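Local coordinates for protein inosine-uridine preferring nucleoside hydrolase (Gardnerella vaginalis 315-A, PDB 6BA1) that belongs to the nucleoside hydrolase family and binds a calcium ion in an alpha/beta fold built round a central, mostly parallel sheet, at residues D124-P129 against I150-L155. Numbering follows the deposited sequence.
Sequences DLVYVP and IGKIVL
Two neighbouring parallel strands of the central sheet, joined through helices 134-142 and 146-149 as a beta-alpha-beta crossover, pair where Tyr127 lies beside Ile153 and Val126 beside Lys152. Their short axes run 18° apart and approach to 4.8 Å, as expected of adjacent strands in the mixed sheet of this nucleoside hydrolase fold. The backbone evidence for the register is a run of three bonds: a weak one from Lys152 N to Leu125 O, then Tyr127 N to Lys152 O and Val154 N to Tyr127 O, both 3.1 Å. Strand 6-11 flanks 125-129 on its other edge.

On the face carrying Tyr127 and Ile153, the two side chains run side by side. Ile153 CG2 meets the Tyr127 ring at its edge, near the ring plane, 4.0 Å from CD2. Ile150 CD1 packs against Tyr127 CB at 3.9 Å and also touches Leu125 CD2. Helices 110-121 and 134-142 pack on this face, while Tyr127 OH is hydrogen-bonded to Asp10.

The opposite face holds Val126 and Lys152, whose side chains point the same way. With chi1 at 62°, Lys152 CG lies between its backbone N and carbonyl carbon, where it touches Val126 CG1 at 3.9 Å; the extended chain beyond carries NZ on to helix 247-256, where it is hydrogen-bonded to Ala255 O.

Toward the C-terminal ends, the Pro129 side chain lies about 9 Å from the bound calcium ion. Thr130, directly after strand 125-129, is a calcium ligand together with Asp12, Asp17 and Asp248, so this end of the strand leads into the metal site. Here Pro129 CG rests 3.7 Å from Leu155 CB.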
loop_
_atom_site.group_PDB
_atom_site.type_symbol
_atom_site.label_atom_id
_atom_site.label_comp_id
_atom_site.label_asym_id
_atom_site.label_seq_id
_atom_site.Cartn_x
_atom_site.Cartn_y
_atom_site.Cartn_z
ATOM N N ASP A 124 3.279 5.810 29.697
ATOM C CA ASP A 124 3.600 4.414 30.015
ATOM C C ASP A 124 2.516 3.444 29.524
ATOM O O ASP A 124 2.757 2.234 29.494
ATOM C CB ASP A 124 3.821 4.232 31.526
ATOM C CG ASP A 124 4.997 5.046 32.062
ATOM O OD1 ASP A 124 5.903 5.401 31.274
ATOM O OD2 ASP A 124 5.015 5.325 33.287
ATOM N N LEU A 125 1.339 3.962 29.148
ATOM C CA LEU A 125 0.227 3.121 28.677
ATOM C C LEU A 125 0.370 2.709 27.213
ATOM O O LEU A 125 0.714 3.526 26.363
ATOM C CB LEU A 125 -1.125 3.825 28.865
ATOM C CG LEU A 125 -2.378 3.027 28.466
ATOM C CD1 LEU A 125 -2.591 1.839 29.380
ATOM C CD2 LEU A 125 -3.599 3.929 28.459
ATOM N N VAL A 126 0.061 1.443 26.942
ATOM C CA VAL A 126 0.091 0.871 25.603
ATOM C C VAL A 126 -1.224 0.126 25.364
ATOM O O VAL A 126 -1.507 -0.842 26.053
ATOM C CB VAL A 126 1.282 -0.105 25.440
ATOM C CG1 VAL A 126 1.332 -0.664 24.012
ATOM C CG2 VAL A 126 2.593 0.577 25.817
ATOM N N TYR A 127 -2.021 0.585 24.403
ATOM C CA TYR A 127 -3.331 -0.007 24.098
ATOM C C TYR A 127 -3.226 -0.823 22.812
ATOM O O TYR A 127 -2.853 -0.289 21.793
ATOM C CB TYR A 127 -4.369 1.115 23.987
ATOM C CG TYR A 127 -5.752 0.706 23.524
ATOM C CD1 TYR A 127 -6.690 0.169 24.397
ATOM C CD2 TYR A 127 -6.138 0.912 22.208
ATOM C CE1 TYR A 127 -7.969 -0.179 23.964
ATOM C CE2 TYR A 127 -7.403 0.574 21.760
ATOM C CZ TYR A 127 -8.318 0.031 22.633
ATOM O OH TYR A 127 -9.567 -0.282 22.140
ATOM N N VAL A 128 -3.556 -2.109 22.872
ATOM C CA VAL A 128 -3.307 -3.058 21.779
ATOM C C VAL A 128 -4.612 -3.754 21.391
ATOM O O VAL A 128 -4.901 -4.842 21.870
ATOM C CB VAL A 128 -2.234 -4.087 22.195
ATOM C CG1 VAL A 128 -2.051 -5.185 21.145
ATOM C CG2 VAL A 128 -0.919 -3.373 22.471
ATOM N N PRO A 129 -5.411 -3.116 20.524
ATOM C CA PRO A 129 -6.709 -3.644 20.109
ATOM C C PRO A 129 -6.626 -4.606 18.948
ATOM O O PRO A 129 -6.208 -4.213 17.877
ATOM C CB PRO A 129 -7.465 -2.384 19.691
ATOM C CG PRO A 129 -6.396 -1.492 19.186
ATOM C CD PRO A 129 -5.176 -1.768 19.987
ATOM N N ILE A 150 -1.685 9.507 25.455
ATOM C CA ILE A 150 -1.384 8.061 25.411
ATOM C C ILE A 150 0.025 7.773 24.867
ATOM O O ILE A 150 0.540 8.512 24.019
ATOM C CB ILE A 150 -2.449 7.258 24.616
ATOM C CG1 ILE A 150 -2.348 5.753 24.919
ATOM C CG2 ILE A 150 -2.346 7.508 23.122
ATOM C CD1 ILE A 150 -3.529 4.940 24.432
ATOM N N GLY A 151 0.630 6.700 25.378
ATOM C CA GLY A 151 1.972 6.284 24.983
ATOM C C GLY A 151 2.015 5.792 23.557
ATOM O O GLY A 151 2.668 6.406 22.727
ATOM N N LYS A 152 1.336 4.680 23.293
ATOM C CA LYS A 152 1.169 4.170 21.937
ATOM C C LYS A 152 0.015 3.180 21.780
ATOM O O LYS A 152 -0.283 2.430 22.677
ATOM C CB LYS A 152 2.471 3.537 21.412
ATOM C CG LYS A 152 2.989 2.336 22.177
ATOM C CD LYS A 152 4.237 1.790 21.503
ATOM C CE LYS A 152 4.713 0.475 22.093
ATOM N NZ LYS A 152 5.589 -0.247 21.116
ATOM N N ILE A 153 -0.620 3.212 20.614
ATOM C CA ILE A 153 -1.609 2.226 20.203
ATOM C C ILE A 153 -0.949 1.314 19.172
ATOM O O ILE A 153 -0.188 1.789 18.342
ATOM C CB ILE A 153 -2.861 2.908 19.612
ATOM C CG1 ILE A 153 -3.541 3.779 20.672
ATOM C CG2 ILE A 153 -3.832 1.871 19.060
ATOM C CD1 ILE A 153 -4.512 4.791 20.136
ATOM N N VAL A 154 -1.216 0.014 19.237
ATOM C CA VAL A 154 -0.620 -0.968 18.323
ATOM C C VAL A 154 -1.667 -2.016 17.971
ATOM O O VAL A 154 -1.772 -3.033 18.634
ATOM C CB VAL A 154 0.640 -1.647 18.933
ATOM C CG1 VAL A 154 1.243 -2.656 17.964
ATOM C CG2 VAL A 154 1.676 -0.615 19.351
ATOM N N LEU A 155 -2.443 -1.759 16.925
ATOM C CA LEU A 155 -3.578 -2.620 16.566
ATOM C C LEU A 155 -3.195 -3.768 15.649
ATOM O O LEU A 155 -2.136 -3.744 15.025
ATOM C CB LEU A 155 -4.682 -1.791 15.904
ATOM C CG LEU A 155 -4.434 -1.302 14.470
ATOM C CD1 LEU A 155 -5.147 -2.175 13.439
ATOM C CD2 LEU A 155 -4.857 0.146 14.297
#